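Long-range contacts in L-threonine-O-3-phosphate decarboxylase (Porphyromonas gingivalis, PDB 3FKD), which probably binds pyridoxal 5'-phosphate and is thought to act as a lyase that decarboxylates L-threonine-O-3-phosphate: residues 52-57 with 235-240; 92-97 with 111-116; 167-172 with 195-200; 255-260 with 320-325. One frame throughout, in Å; residues are numbered along the deposited sequence.

Interaction 1: 52-57 with 235-240; sequences AGTLRQ and AAKFIL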
loop_
_atom_site.group_PDB
_atom_site.type_symbol
_atom_site.label_atom_id
_atom_site.label_comp_id
_atom_site.label_asym_id
_atom_site.label_seq_id
_atom_site.Cartn_x
_atom_site.Cartn_y
_atom_site.Cartn_z
ATOM N N ALA A 52 -11.175 5.163 -2.017
ATOM C CA ALA A 52 -10.922 6.567 -1.611
ATOM C C ALA A 52 -11.689 7.588 -2.466
ATOM O O ALA A 52 -11.120 8.610 -2.885
ATOM C CB ALA A 52 -9.417 6.884 -1.624
ATOM N N GLY A 53 -12.970 7.319 -2.725
ATOM C CA GLY A 53 -13.730 8.088 -3.689
ATOM C C GLY A 53 -13.985 9.542 -3.331
ATOM O O GLY A 53 -14.116 10.373 -4.228
ATOM N N THR A 54 -14.106 9.853 -2.039
ATOM C CA THR A 54 -14.307 11.216 -1.620
ATOM C C THR A 54 -13.035 12.039 -1.846
ATOM O O THR A 54 -13.103 13.195 -2.317
ATOM C CB THR A 54 -14.776 11.308 -0.134
ATOM O OG1 THR A 54 -16.046 10.682 -0.009
ATOM C CG2 THR A 54 -14.973 12.714 0.274
ATOM N N LEU A 55 -11.877 11.454 -1.518
ATOM C CA LEU A 55 -10.617 12.115 -1.819
ATOM C C LEU A 55 -10.487 12.336 -3.315
ATOM O O LEU A 55 -10.169 13.439 -3.755
ATOM C CB LEU A 55 -9.413 11.350 -1.278
ATOM C CG LEU A 55 -8.029 12.004 -1.378
ATOM C CD1 LEU A 55 -8.090 13.466 -0.906
ATOM C CD2 LEU A 55 -7.033 11.238 -0.576
ATOM N N ARG A 56 -10.765 11.291 -4.088
ATOM C CA ARG A 56 -10.700 11.370 -5.541
ATOM C C ARG A 56 -11.531 12.531 -6.040
ATOM O O ARG A 56 -11.054 13.368 -6.813
ATOM C CB ARG A 56 -11.190 10.071 -6.185
ATOM C CG ARG A 56 -10.973 10.020 -7.687
ATOM C CD ARG A 56 -11.637 8.806 -8.281
ATOM N NE ARG A 56 -13.095 8.913 -8.262
ATOM C CZ ARG A 56 -13.905 8.058 -7.639
ATOM N NH1 ARG A 56 -13.410 7.020 -6.978
ATOM N NH2 ARG A 56 -15.216 8.224 -7.683
ATOM N N GLN A 57 -12.775 12.579 -5.590
ATOM C CA GLN A 57 -13.679 13.665 -5.946
ATOM C C GLN A 57 -13.077 15.051 -5.629
ATOM O O GLN A 57 -13.019 15.907 -6.504
ATOM C CB GLN A 57 -15.040 13.435 -5.285
ATOM C CG GLN A 57 -16.032 14.572 -5.357
ATOM C CD GLN A 57 -16.502 14.859 -6.769
ATOM O OE1 GLN A 57 -15.853 15.605 -7.529
ATOM N NE2 GLN A 57 -17.656 14.284 -7.127
ATOM N N ALA A 235 -5.118 12.677 6.106
ATOM C CA ALA A 235 -4.051 13.660 5.978
ATOM C C ALA A 235 -4.198 14.455 4.698
ATOM O O ALA A 235 -4.111 15.689 4.700
ATOM C CB ALA A 235 -2.687 12.990 6.028
ATOM N N ALA A 236 -4.426 13.751 3.599
ATOM C CA ALA A 236 -4.577 14.405 2.301
ATOM C C ALA A 236 -5.747 15.382 2.245
ATOM O O ALA A 236 -5.600 16.486 1.709
ATOM C CB ALA A 236 -4.674 13.371 1.156
ATOM N N LYS A 237 -6.896 14.961 2.768
ATOM C CA LYS A 237 -8.085 15.809 2.848
ATOM C C LYS A 237 -7.793 17.130 3.568
ATOM O O LYS A 237 -8.213 18.200 3.130
ATOM C CB LYS A 237 -9.217 15.061 3.569
ATOM C CG LYS A 237 -10.144 14.350 2.632
ATOM C CD LYS A 237 -11.005 13.340 3.356
ATOM C CE LYS A 237 -11.801 12.469 2.361
ATOM N NZ LYS A 237 -12.547 11.378 3.004
ATOM N N PHE A 238 -7.061 17.037 4.673
ATOM C CA PHE A 238 -6.607 18.194 5.441
ATOM C C PHE A 238 -5.649 19.131 4.659
ATOM O O PHE A 238 -5.860 20.340 4.596
ATOM C CB PHE A 238 -5.955 17.729 6.745
ATOM C CG PHE A 238 -5.828 18.816 7.760
ATOM C CD1 PHE A 238 -4.609 19.403 8.016
ATOM C CD2 PHE A 238 -6.929 19.269 8.446
ATOM C CE1 PHE A 238 -4.495 20.404 8.954
ATOM C CE2 PHE A 238 -6.813 20.273 9.367
ATOM C CZ PHE A 238 -5.602 20.836 9.622
ATOM N N ILE A 239 -4.600 18.566 4.067
ATOM C CA ILE A 239 -3.721 19.365 3.205
ATOM C C ILE A 239 -4.499 20.115 2.093
ATOM O O ILE A 239 -4.246 21.306 1.847
ATOM C CB ILE A 239 -2.583 18.510 2.612
ATOM C CG1 ILE A 239 -1.626 18.083 3.742
ATOM C CG2 ILE A 239 -1.878 19.248 1.436
ATOM C CD1 ILE A 239 -0.872 16.749 3.497
ATOM N N LEU A 240 -5.432 19.422 1.439
ATOM C CA LEU A 240 -6.230 20.024 0.374
ATOM C C LEU A 240 -7.097 21.205 0.813
ATOM O O LEU A 240 -7.290 22.133 0.041
ATOM C CB LEU A 240 -7.129 18.995 -0.299
ATOM C CG LEU A 240 -6.413 18.157 -1.338
ATOM C CD1 LEU A 240 -7.361 17.104 -1.903
ATOM C CD2 LEU A 240 -5.912 19.080 -2.402
#
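Leu-55 and Thr-54, in the first turn of helix 53-62, meet Ala-236, Lys-237 and Leu-240 of helix 230-241 in an apolar helix-helix contact at the periphery of the chain. The evidence for near-parallel packing is a 23° angle between the two short axes, which approach to 10.4 Å. Leu-55 bridges this gap. With CG anti to the backbone N (chi1 -173°), its two methyls lie toward the neighbouring helix: CD2 meets Ala-236 CB at 3.6 Å, and CD1 meets Leu-240 CD1 at 3.8 Å. Ala-236, whose CB points toward the other helix, meets the leucine with a single methyl. Lys-237 works by its length: extended beyond CG, it runs back to the other helix and crosses Thr-54 at about a right angle, its CE 3.8 Å from Thr-54 CG2. Lys-237 NZ is as near to Thr-54 CB, also 3.8 Å, but the threonine hydroxyl turns elsewhere, to Glu-49. Ala-236, together with Ile-239, also packs on Phe-195. Cohesion between the two segments therefore comes from the leucine methyls, the alanine CB and the lysine's methylene chain, while the polar end of Thr-54 is bonded outside the interface.

Interaction 2: 92-97 with 111-116; sequences SLIAIP and HEVCFY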
loop_
_atom_site.group_PDB
_atom_site.type_symbol
_atom_site.label_atom_id
_atom_site.label_comp_id
_atom_site.label_asym_id
_atom_site.label_seq_id
_atom_site.Cartn_x
_atom_site.Cartn_y
_atom_site.Cartn_z
ATOM N N SER A 92 9.743 1.264 -23.057
ATOM C CA SER A 92 9.921 2.462 -22.258
ATOM C C SER A 92 11.298 3.088 -22.426
ATOM O O SER A 92 12.321 2.404 -22.316
ATOM C CB SER A 92 9.647 2.164 -20.777
ATOM O OG SER A 92 8.274 1.957 -20.601
ATOM N N LEU A 93 11.275 4.390 -22.701
ATOM C CA LEU A 93 12.431 5.267 -22.702
ATOM C C LEU A 93 12.527 5.910 -21.328
ATOM O O LEU A 93 11.614 6.612 -20.904
ATOM C CB LEU A 93 12.259 6.367 -23.772
ATOM C CG LEU A 93 13.446 7.300 -24.115
ATOM C CD1 LEU A 93 14.692 6.496 -24.486
ATOM C CD2 LEU A 93 13.113 8.290 -25.220
ATOM N N ILE A 94 13.620 5.672 -20.626
ATOM C CA ILE A 94 13.808 6.266 -19.317
ATOM C C ILE A 94 15.082 7.161 -19.267
ATOM O O ILE A 94 16.179 6.708 -19.558
ATOM C CB ILE A 94 13.902 5.164 -18.258
ATOM C CG1 ILE A 94 12.641 4.268 -18.278
ATOM C CG2 ILE A 94 14.140 5.755 -16.910
ATOM C CD1 ILE A 94 12.700 3.067 -17.340
ATOM N N ALA A 95 14.936 8.433 -18.919
ATOM C CA ALA A 95 16.105 9.271 -18.705
ATOM C C ALA A 95 16.825 8.867 -17.419
ATOM O O ALA A 95 16.195 8.521 -16.448
ATOM C CB ALA A 95 15.719 10.723 -18.672
ATOM N N ILE A 96 18.149 8.874 -17.439
ATOM C CA ILE A 96 18.943 8.569 -16.266
ATOM C C ILE A 96 20.019 9.654 -16.060
ATOM O O ILE A 96 20.392 10.370 -16.999
ATOM C CB ILE A 96 19.633 7.203 -16.409
ATOM C CG1 ILE A 96 20.223 7.063 -17.809
ATOM C CG2 ILE A 96 18.664 6.070 -16.153
ATOM C CD1 ILE A 96 21.329 6.027 -17.929
ATOM N N PRO A 97 20.506 9.815 -14.823
ATOM C CA PRO A 97 19.971 9.084 -13.674
ATOM C C PRO A 97 18.541 9.531 -13.355
ATOM O O PRO A 97 18.107 10.614 -13.803
ATOM C CB PRO A 97 20.915 9.460 -12.531
ATOM C CG PRO A 97 21.772 10.599 -13.039
ATOM C CD PRO A 97 21.410 10.915 -14.448
ATOM N N HIS A 111 8.866 -4.614 -19.548
ATOM C CA HIS A 111 9.012 -3.558 -20.536
ATOM C C HIS A 111 10.394 -3.722 -21.177
ATOM O O HIS A 111 11.340 -4.142 -20.513
ATOM C CB HIS A 111 8.946 -2.179 -19.834
ATOM C CG HIS A 111 7.554 -1.651 -19.611
ATOM N ND1 HIS A 111 6.608 -2.307 -18.841
ATOM C CD2 HIS A 111 6.955 -0.512 -20.043
ATOM C CE1 HIS A 111 5.490 -1.602 -18.820
ATOM N NE2 HIS A 111 5.675 -0.512 -19.542
ATOM N N GLU A 112 10.527 -3.398 -22.454
ATOM C CA GLU A 112 11.864 -3.228 -23.028
ATOM C C GLU A 112 12.337 -1.811 -22.733
ATOM O O GLU A 112 11.738 -0.847 -23.193
ATOM C CB GLU A 112 11.877 -3.505 -24.525
ATOM C CG GLU A 112 11.312 -4.883 -24.903
ATOM C CD GLU A 112 11.416 -5.204 -26.388
ATOM O OE1 GLU A 112 10.376 -5.605 -26.985
ATOM O OE2 GLU A 112 12.538 -5.061 -26.944
ATOM N N VAL A 113 13.404 -1.694 -21.952
ATOM C CA VAL A 113 13.849 -0.415 -21.432
ATOM C C VAL A 113 15.072 0.239 -22.137
ATOM O O VAL A 113 16.185 -0.281 -22.103
ATOM C CB VAL A 113 14.050 -0.492 -19.879
ATOM C CG1 VAL A 113 14.494 0.853 -19.322
ATOM C CG2 VAL A 113 12.757 -0.890 -19.207
ATOM N N CYS A 114 14.832 1.391 -22.757
ATOM C CA CYS A 114 15.867 2.227 -23.344
ATOM C C CYS A 114 16.331 3.360 -22.429
ATOM O O CYS A 114 15.515 4.138 -21.894
ATOM C CB CYS A 114 15.334 2.890 -24.605
ATOM S SG CYS A 114 14.965 1.777 -25.920
ATOM N N PHE A 115 17.638 3.523 -22.290
ATOM C CA PHE A 115 18.103 4.617 -21.476
ATOM C C PHE A 115 18.469 5.858 -22.285
ATOM O O PHE A 115 18.584 5.815 -23.508
ATOM C CB PHE A 115 19.193 4.158 -20.526
ATOM C CG PHE A 115 18.700 3.175 -19.513
ATOM C CD1 PHE A 115 17.985 3.614 -18.400
ATOM C CD2 PHE A 115 18.909 1.818 -19.686
ATOM C CE1 PHE A 115 17.513 2.747 -17.476
ATOM C CE2 PHE A 115 18.422 0.928 -18.768
ATOM C CZ PHE A 115 17.709 1.398 -17.652
ATOM N N TYR A 116 18.605 6.975 -21.588
ATOM C CA TYR A 116 18.869 8.245 -22.224
ATOM C C TYR A 116 19.262 9.282 -21.169
ATOM O O TYR A 116 18.632 9.387 -20.115
ATOM C CB TYR A 116 17.647 8.710 -23.021
ATOM C CG TYR A 116 18.008 9.840 -23.934
ATOM C CD1 TYR A 116 17.916 11.160 -23.504
ATOM C CD2 TYR A 116 18.517 9.589 -25.214
ATOM C CE1 TYR A 116 18.305 12.216 -24.338
ATOM C CE2 TYR A 116 18.895 10.623 -26.055
ATOM C CZ TYR A 116 18.783 11.936 -25.610
ATOM O OH TYR A 116 19.144 12.968 -26.436
#
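Residues 92-96 and 112-116 run side by side as parallel strands, their short axes 4.6 Å apart and 33° from alignment. Four successive bridges fix the register: Ser-92 with Val-113, Leu-93 with Cys-114, Ile-94 with Phe-115 and Ala-95 with Tyr-116. Ser-92 uses both backbone groups, its N bonding to Glu-112 O at 2.9 Å and its O receiving Cys-114 N at 2.7 Å; Ile-94 N then reaches Cys-114 O at 2.7 Å with an N-H...O angle of 171°. A further bond, Ile-96 N to Tyr-116 O, is less secure because that oxygen sits too close to a neighbour.

Leu-93, Ala-95, Cys-114 and Tyr-116 share one face, where Leu-93 CD1 lies against Cys-114 CB at 3.7 Å. On the other, Ile-94 CD1 touches Val-113 CG1 at 3.5 Å, and this same valine methyl lies over the rim of one face of the Phe-115 ring. Ile-96 has CG1 between its backbone N and carbonyl carbon (chi1 44°), leaving CG2 3.4 Å from Phe-115 CD1, the two side chains nearly perpendicular. A cis peptide to Pro-97 follows.

Helix 100-108 completes a beta-alpha-beta crossover, packing on Ser-92, Val-113 and Phe-115 through Cys-106 and Glu-103; strand 132-136 lies along the other edge of 91-96, leaving 112-117 outermost within this chain's seven-stranded sheet.

Interaction 3: 167-172 with 195-200; sequences QSYVSF and FSHAYG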
loop_
_atom_site.group_PDB
_atom_site.type_symbol
_atom_site.label_atom_id
_atom_site.label_comp_id
_atom_site.label_asym_id
_atom_site.label_seq_id
_atom_site.Cartn_x
_atom_site.Cartn_y
_atom_site.Cartn_z
ATOM N N GLN A 167 5.504 14.078 -10.977
ATOM C CA GLN A 167 5.315 15.444 -10.491
ATOM C C GLN A 167 5.598 15.604 -8.995
ATOM O O GLN A 167 5.122 16.557 -8.371
ATOM C CB GLN A 167 3.881 15.861 -10.758
ATOM C CG GLN A 167 3.504 15.785 -12.196
ATOM C CD GLN A 167 3.985 16.989 -12.965
ATOM O OE1 GLN A 167 5.165 17.091 -13.289
ATOM N NE2 GLN A 167 3.074 17.913 -13.257
ATOM N N SER A 168 6.350 14.674 -8.423
ATOM C CA SER A 168 6.579 14.660 -6.995
ATOM C C SER A 168 7.141 15.967 -6.491
ATOM O O SER A 168 6.922 16.332 -5.349
ATOM C CB SER A 168 7.541 13.543 -6.592
ATOM O OG SER A 168 6.949 12.269 -6.704
ATOM N N TYR A 169 7.911 16.638 -7.347
ATOM C CA TYR A 169 8.707 17.812 -6.985
ATOM C C TYR A 169 8.228 19.051 -7.708
ATOM O O TYR A 169 8.939 20.060 -7.756
ATOM C CB TYR A 169 10.182 17.586 -7.322
ATOM C CG TYR A 169 10.765 16.334 -6.735
ATOM C CD1 TYR A 169 11.127 16.265 -5.385
ATOM C CD2 TYR A 169 10.960 15.212 -7.529
ATOM C CE1 TYR A 169 11.663 15.102 -4.848
ATOM C CE2 TYR A 169 11.487 14.045 -7.002
ATOM C CZ TYR A 169 11.837 13.989 -5.668
ATOM O OH TYR A 169 12.353 12.814 -5.178
ATOM N N VAL A 170 7.022 18.984 -8.255
ATOM C CA VAL A 170 6.492 20.079 -9.027
ATOM C C VAL A 170 6.447 21.349 -8.183
ATOM O O VAL A 170 6.496 22.436 -8.717
ATOM C CB VAL A 170 5.106 19.766 -9.584
ATOM C CG1 VAL A 170 4.023 20.301 -8.662
ATOM C CG2 VAL A 170 4.967 20.356 -10.965
ATOM N N SER A 171 6.388 21.223 -6.864
ATOM C CA SER A 171 6.414 22.409 -6.024
ATOM C C SER A 171 7.829 22.845 -5.497
ATOM O O SER A 171 7.972 23.869 -4.807
ATOM C CB SER A 171 5.349 22.281 -4.897
ATOM O OG SER A 171 5.946 21.745 -3.734
ATOM N N PHE A 172 8.862 22.079 -5.837
ATOM C CA PHE A 172 10.253 22.396 -5.485
ATOM C C PHE A 172 10.881 23.333 -6.533
ATOM O O PHE A 172 12.068 23.355 -6.699
ATOM C CB PHE A 172 11.118 21.114 -5.422
ATOM C CG PHE A 172 10.800 20.193 -4.266
ATOM C CD1 PHE A 172 11.805 19.448 -3.679
ATOM C CD2 PHE A 172 9.500 20.062 -3.780
ATOM C CE1 PHE A 172 11.537 18.592 -2.633
ATOM C CE2 PHE A 172 9.213 19.211 -2.729
ATOM C CZ PHE A 172 10.223 18.475 -2.148
ATOM N N PHE A 195 2.306 12.998 -2.001
ATOM C CA PHE A 195 2.079 13.680 -0.752
ATOM C C PHE A 195 3.289 13.470 0.131
ATOM O O PHE A 195 3.437 14.127 1.150
ATOM C CB PHE A 195 0.781 13.192 -0.065
ATOM C CG PHE A 195 -0.489 13.812 -0.633
ATOM C CD1 PHE A 195 -1.010 14.997 -0.103
ATOM C CD2 PHE A 195 -1.179 13.199 -1.668
ATOM C CE1 PHE A 195 -2.148 15.584 -0.629
ATOM C CE2 PHE A 195 -2.326 13.771 -2.192
ATOM C CZ PHE A 195 -2.807 14.952 -1.676
ATOM N N SER A 196 4.170 12.555 -0.264
ATOM C CA SER A 196 5.351 12.295 0.560
ATOM C C SER A 196 6.336 13.463 0.642
ATOM O O SER A 196 6.854 13.744 1.714
ATOM C CB SER A 196 6.144 11.073 0.086
ATOM O OG SER A 196 5.355 10.090 -0.504
ATOM N N HIS A 197 6.618 14.095 -0.504
ATOM C CA HIS A 197 7.771 14.998 -0.644
ATOM C C HIS A 197 7.488 16.425 -0.210
ATOM O O HIS A 197 8.189 16.936 0.647
ATOM C CB HIS A 197 8.292 15.001 -2.074
ATOM C CG HIS A 197 8.621 13.638 -2.589
ATOM N ND1 HIS A 197 9.816 12.997 -2.313
ATOM C CD2 HIS A 197 7.915 12.797 -3.371
ATOM C CE1 HIS A 197 9.819 11.820 -2.893
ATOM N NE2 HIS A 197 8.678 11.675 -3.546
ATOM N N ALA A 198 6.448 17.029 -0.808
ATOM C CA ALA A 198 6.085 18.434 -0.582
ATOM C C ALA A 198 5.577 18.661 0.822
ATOM O O ALA A 198 5.658 19.769 1.324
ATOM C CB ALA A 198 5.058 18.941 -1.615
ATOM N N TYR A 199 5.094 17.602 1.462
ATOM C CA TYR A 199 4.420 17.742 2.760
ATOM C C TYR A 199 4.985 16.928 3.904
ATOM O O TYR A 199 4.402 16.940 4.991
ATOM C CB TYR A 199 2.927 17.476 2.658
ATOM C CG TYR A 199 2.280 18.080 1.448
ATOM C CD1 TYR A 199 2.131 19.473 1.318
ATOM C CD2 TYR A 199 1.778 17.257 0.430
ATOM C CE1 TYR A 199 1.520 20.026 0.188
ATOM C CE2 TYR A 199 1.164 17.787 -0.684
ATOM C CZ TYR A 199 1.040 19.170 -0.805
ATOM O OH TYR A 199 0.424 19.658 -1.924
ATOM N N GLY A 200 6.107 16.246 3.676
ATOM C CA GLY A 200 6.829 15.601 4.753
ATOM C C GLY A 200 6.125 14.395 5.320
ATOM O O GLY A 200 6.351 14.014 6.460
HETATM O O HOH W 1 5.355 15.819 -3.171
#
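Tyr-169 and His-197 hold CG anti to the carbonyl carbon (chi1 -54° in each), which brings their rings together between the turn after strand 162-166 and the short, weakly bonded helical turn about 196-199. Residues 195-200 resemble the cofactor-lysine motif of class I and II aminotransferases, and His-197 probably stands where relatives carry the lysine that binds pyridoxal phosphate. The rings meet obliquely, centroids 4.8 Å apart and planes at 46°. Tyr-169 comes over one face of the imidazole, its CE1 3.8 Å from His-197 ND1, while Ser-196 CB lies over the rim of the opposite face. Ser-168 CB approaches His-197 CD2 at 3.3 Å. Ser-168 OG bonds Asp-166, and Tyr-169 OH bonds Thr-23. Two overlapping type I turns, 167-170 and 169-172, bring Phe-172 to the same helical turn edge-on, with His-197 O near the ring plane and 3.8 Å from CZ. Tyr-47 of the second subunit packs on His-197, placing the contact by the dimer interface. The two backbones are joined through one water, which donates to Ser-168 O at 2.7 Å, accepts from Ala-198 N at 2.9 Å and lies at the edge of the His-197 ring, in its plane.

Interaction 4: 255-260 with 320-325; sequences RNTVDF and ITTQRP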
loop_
_atom_site.group_PDB
_atom_site.type_symbol
_atom_site.label_atom_id
_atom_site.label_comp_id
_atom_site.label_asym_id
_atom_site.label_seq_id
_atom_site.Cartn_x
_atom_site.Cartn_y
_atom_site.Cartn_z
ATOM N N ARG A 255 17.070 29.818 -2.527
ATOM C CA ARG A 255 18.108 30.784 -2.292
ATOM C C ARG A 255 19.141 30.322 -1.243
ATOM O O ARG A 255 20.322 30.574 -1.397
ATOM C CB ARG A 255 17.467 32.182 -2.053
ATOM C CG ARG A 255 17.952 33.000 -0.914
ATOM C CD ARG A 255 17.196 34.313 -0.861
ATOM N NE ARG A 255 16.081 34.349 0.107
ATOM C CZ ARG A 255 16.231 34.332 1.439
ATOM N NH1 ARG A 255 17.448 34.238 1.983
ATOM N NH2 ARG A 255 15.166 34.393 2.238
ATOM N N ASN A 256 18.730 29.613 -0.210
ATOM C CA ASN A 256 19.707 28.951 0.647
ATOM C C ASN A 256 20.521 27.908 -0.116
ATOM O O ASN A 256 21.608 27.525 0.298
ATOM C CB ASN A 256 19.009 28.254 1.801
ATOM C CG ASN A 256 18.332 29.215 2.716
ATOM O OD1 ASN A 256 18.801 30.340 2.895
ATOM N ND2 ASN A 256 17.220 28.791 3.312
ATOM N N THR A 257 19.962 27.412 -1.210
ATOM C CA THR A 257 20.622 26.404 -2.005
ATOM C C THR A 257 21.777 27.029 -2.831
ATOM O O THR A 257 22.838 26.414 -3.020
ATOM C CB THR A 257 19.610 25.749 -2.945
ATOM O OG1 THR A 257 18.667 25.004 -2.177
ATOM C CG2 THR A 257 20.294 24.837 -3.892
ATOM N N VAL A 258 21.536 28.233 -3.344
ATOM C CA VAL A 258 22.562 28.971 -4.031
ATOM C C VAL A 258 23.720 29.267 -3.063
ATOM O O VAL A 258 24.849 28.938 -3.372
ATOM C CB VAL A 258 21.990 30.250 -4.637
ATOM C CG1 VAL A 258 23.104 31.180 -5.119
ATOM C CG2 VAL A 258 20.992 29.911 -5.730
ATOM N N ASP A 259 23.447 29.844 -1.886
ATOM C CA ASP A 259 24.518 30.067 -0.900
ATOM C C ASP A 259 25.203 28.763 -0.491
ATOM O O ASP A 259 26.357 28.772 -0.070
ATOM C CB ASP A 259 24.051 30.754 0.384
ATOM C CG ASP A 259 23.211 31.991 0.144
ATOM O OD1 ASP A 259 23.199 32.539 -0.980
ATOM O OD2 ASP A 259 22.544 32.403 1.123
ATOM N N PHE A 260 24.489 27.641 -0.593
ATOM C CA PHE A 260 25.076 26.349 -0.258
ATOM C C PHE A 260 26.008 25.864 -1.374
ATOM O O PHE A 260 27.127 25.437 -1.096
ATOM C CB PHE A 260 23.973 25.336 0.024
ATOM C CG PHE A 260 24.432 24.081 0.743
ATOM C CD1 PHE A 260 25.659 24.017 1.364
ATOM C CD2 PHE A 260 23.585 22.991 0.847
ATOM C CE1 PHE A 260 26.052 22.884 2.038
ATOM C CE2 PHE A 260 23.985 21.876 1.525
ATOM C CZ PHE A 260 25.231 21.820 2.110
ATOM N N ILE A 320 22.808 15.653 -2.252
ATOM C CA ILE A 320 22.643 16.499 -1.072
ATOM C C ILE A 320 21.422 17.443 -1.159
ATOM O O ILE A 320 21.294 18.190 -2.137
ATOM C CB ILE A 320 23.854 17.409 -0.869
ATOM C CG1 ILE A 320 25.176 16.642 -1.004
ATOM C CG2 ILE A 320 23.746 18.174 0.461
ATOM C CD1 ILE A 320 25.752 16.187 0.286
ATOM N N THR A 321 20.539 17.412 -0.146
ATOM C CA THR A 321 19.465 18.392 -0.024
ATOM C C THR A 321 19.786 19.516 0.957
ATOM O O THR A 321 20.054 19.270 2.130
ATOM C CB THR A 321 18.136 17.755 0.462
ATOM O OG1 THR A 321 17.881 16.581 -0.300
ATOM C CG2 THR A 321 16.953 18.749 0.328
ATOM N N THR A 322 19.710 20.748 0.474
ATOM C CA THR A 322 19.822 21.944 1.314
ATOM C C THR A 322 18.961 21.890 2.587
ATOM O O THR A 322 17.750 21.819 2.523
ATOM C CB THR A 322 19.428 23.164 0.493
ATOM O OG1 THR A 322 20.229 23.194 -0.690
ATOM C CG2 THR A 322 19.516 24.505 1.317
ATOM N N GLN A 323 19.625 21.927 3.729
ATOM C CA GLN A 323 18.996 21.988 5.037
ATOM C C GLN A 323 18.995 23.451 5.517
ATOM O O GLN A 323 18.970 24.355 4.699
ATOM C CB GLN A 323 19.713 21.037 5.991
ATOM C CG GLN A 323 19.621 19.547 5.552
ATOM C CD GLN A 323 18.145 19.102 5.228
ATOM O OE1 GLN A 323 17.256 19.226 6.066
ATOM N NE2 GLN A 323 17.908 18.645 4.004
ATOM N N ARG A 324 18.988 23.714 6.810
ATOM C CA ARG A 324 19.045 25.136 7.235
ATOM C C ARG A 324 20.446 25.815 7.023
ATOM O O ARG A 324 21.467 25.135 6.934
ATOM C CB ARG A 324 18.618 25.272 8.693
ATOM C CG ARG A 324 17.171 24.949 8.932
ATOM C CD ARG A 324 16.910 24.811 10.434
ATOM N NE ARG A 324 15.590 24.253 10.717
ATOM C CZ ARG A 324 15.125 23.996 11.940
ATOM N NH1 ARG A 324 13.905 23.492 12.084
ATOM N NH2 ARG A 324 15.871 24.237 13.019
ATOM N N PRO A 325 20.496 27.154 6.946
ATOM C CA PRO A 325 21.808 27.789 6.724
ATOM C C PRO A 325 22.842 27.390 7.768
ATOM O O PRO A 325 23.889 26.841 7.397
ATOM C CB PRO A 325 21.499 29.272 6.798
ATOM C CG PRO A 325 20.103 29.376 6.340
ATOM C CD PRO A 325 19.406 28.146 6.917
HETATM O O HOH W 2 16.838 25.786 3.877
#
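Thr-257 OG1 is held from two directions: Thr-322 OG1 lies 2.8 Å away across the contact, and Trp-253 O, one turn back in helix 250-266, is a second hydrogen-bond partner. The torsion explains this double use, because OG1 sits beside the backbone N (chi1 -67°), on the side facing the preceding turn. Thr-322 OG1 also makes a weak bond to Thr-278 O, so its single proton has two acceptors to choose from and the direction of the threonine pair remains unsettled. Either way, both hydroxyls of these buried threonines have partners.

The methyl of Thr-322 points to the preceding residue of the helix, its CG2 3.8 Å from Asn-256 CB. Phe-260 has CG anti to the backbone N (chi1 -164°), which sends the ring alongside the strand end. Its edge meets Thr-322 OG1 in plane, CD2 being 3.7 Å from that oxygen, and its CE2 touches Ile-320 CG2 at 3.9 Å with the side chains at about a right angle. Farther along, a water accepts from Asn-256 ND2 at 3.1 Å and donates to Gln-323 O at 2.7 Å, and Pro-325 CG rests 3.8 Å from Asn-256 OD1. The Trp-253 indole N-H bonds to Thr-322 O, so one residue of the helix supports both threonines.

Helix 325-339 adds Phe-331 edge-to-face against Phe-260. Helices 250-266 and 325-339 thus pack on strand 317-321 of the five-stranded sheet, as in the small alpha/beta domain of fold-type I pyridoxal phosphate enzymes.

How the interactions relate
From the N terminus, interaction 1 opens first, at residues 52-57, and closes last among the first three, at 235-240. Interactions 2 and 3 are nested within its loop, one after the other. Interaction 2 closes a short beta-alpha-beta loop at the edge of the seven-stranded sheet, on the opposite side of the chain's centre from interaction 1. Interaction 3 closes the loop around strand 189-194, near that centre, and touches interaction 1: Ile-239 CG2 is 3.7 Å from Tyr-199 CZ. Interaction 4 follows in series and joins a helix to the five-stranded sheet; its nearest atoms lie about 6 Å from interaction 3, without touching. No loops cross.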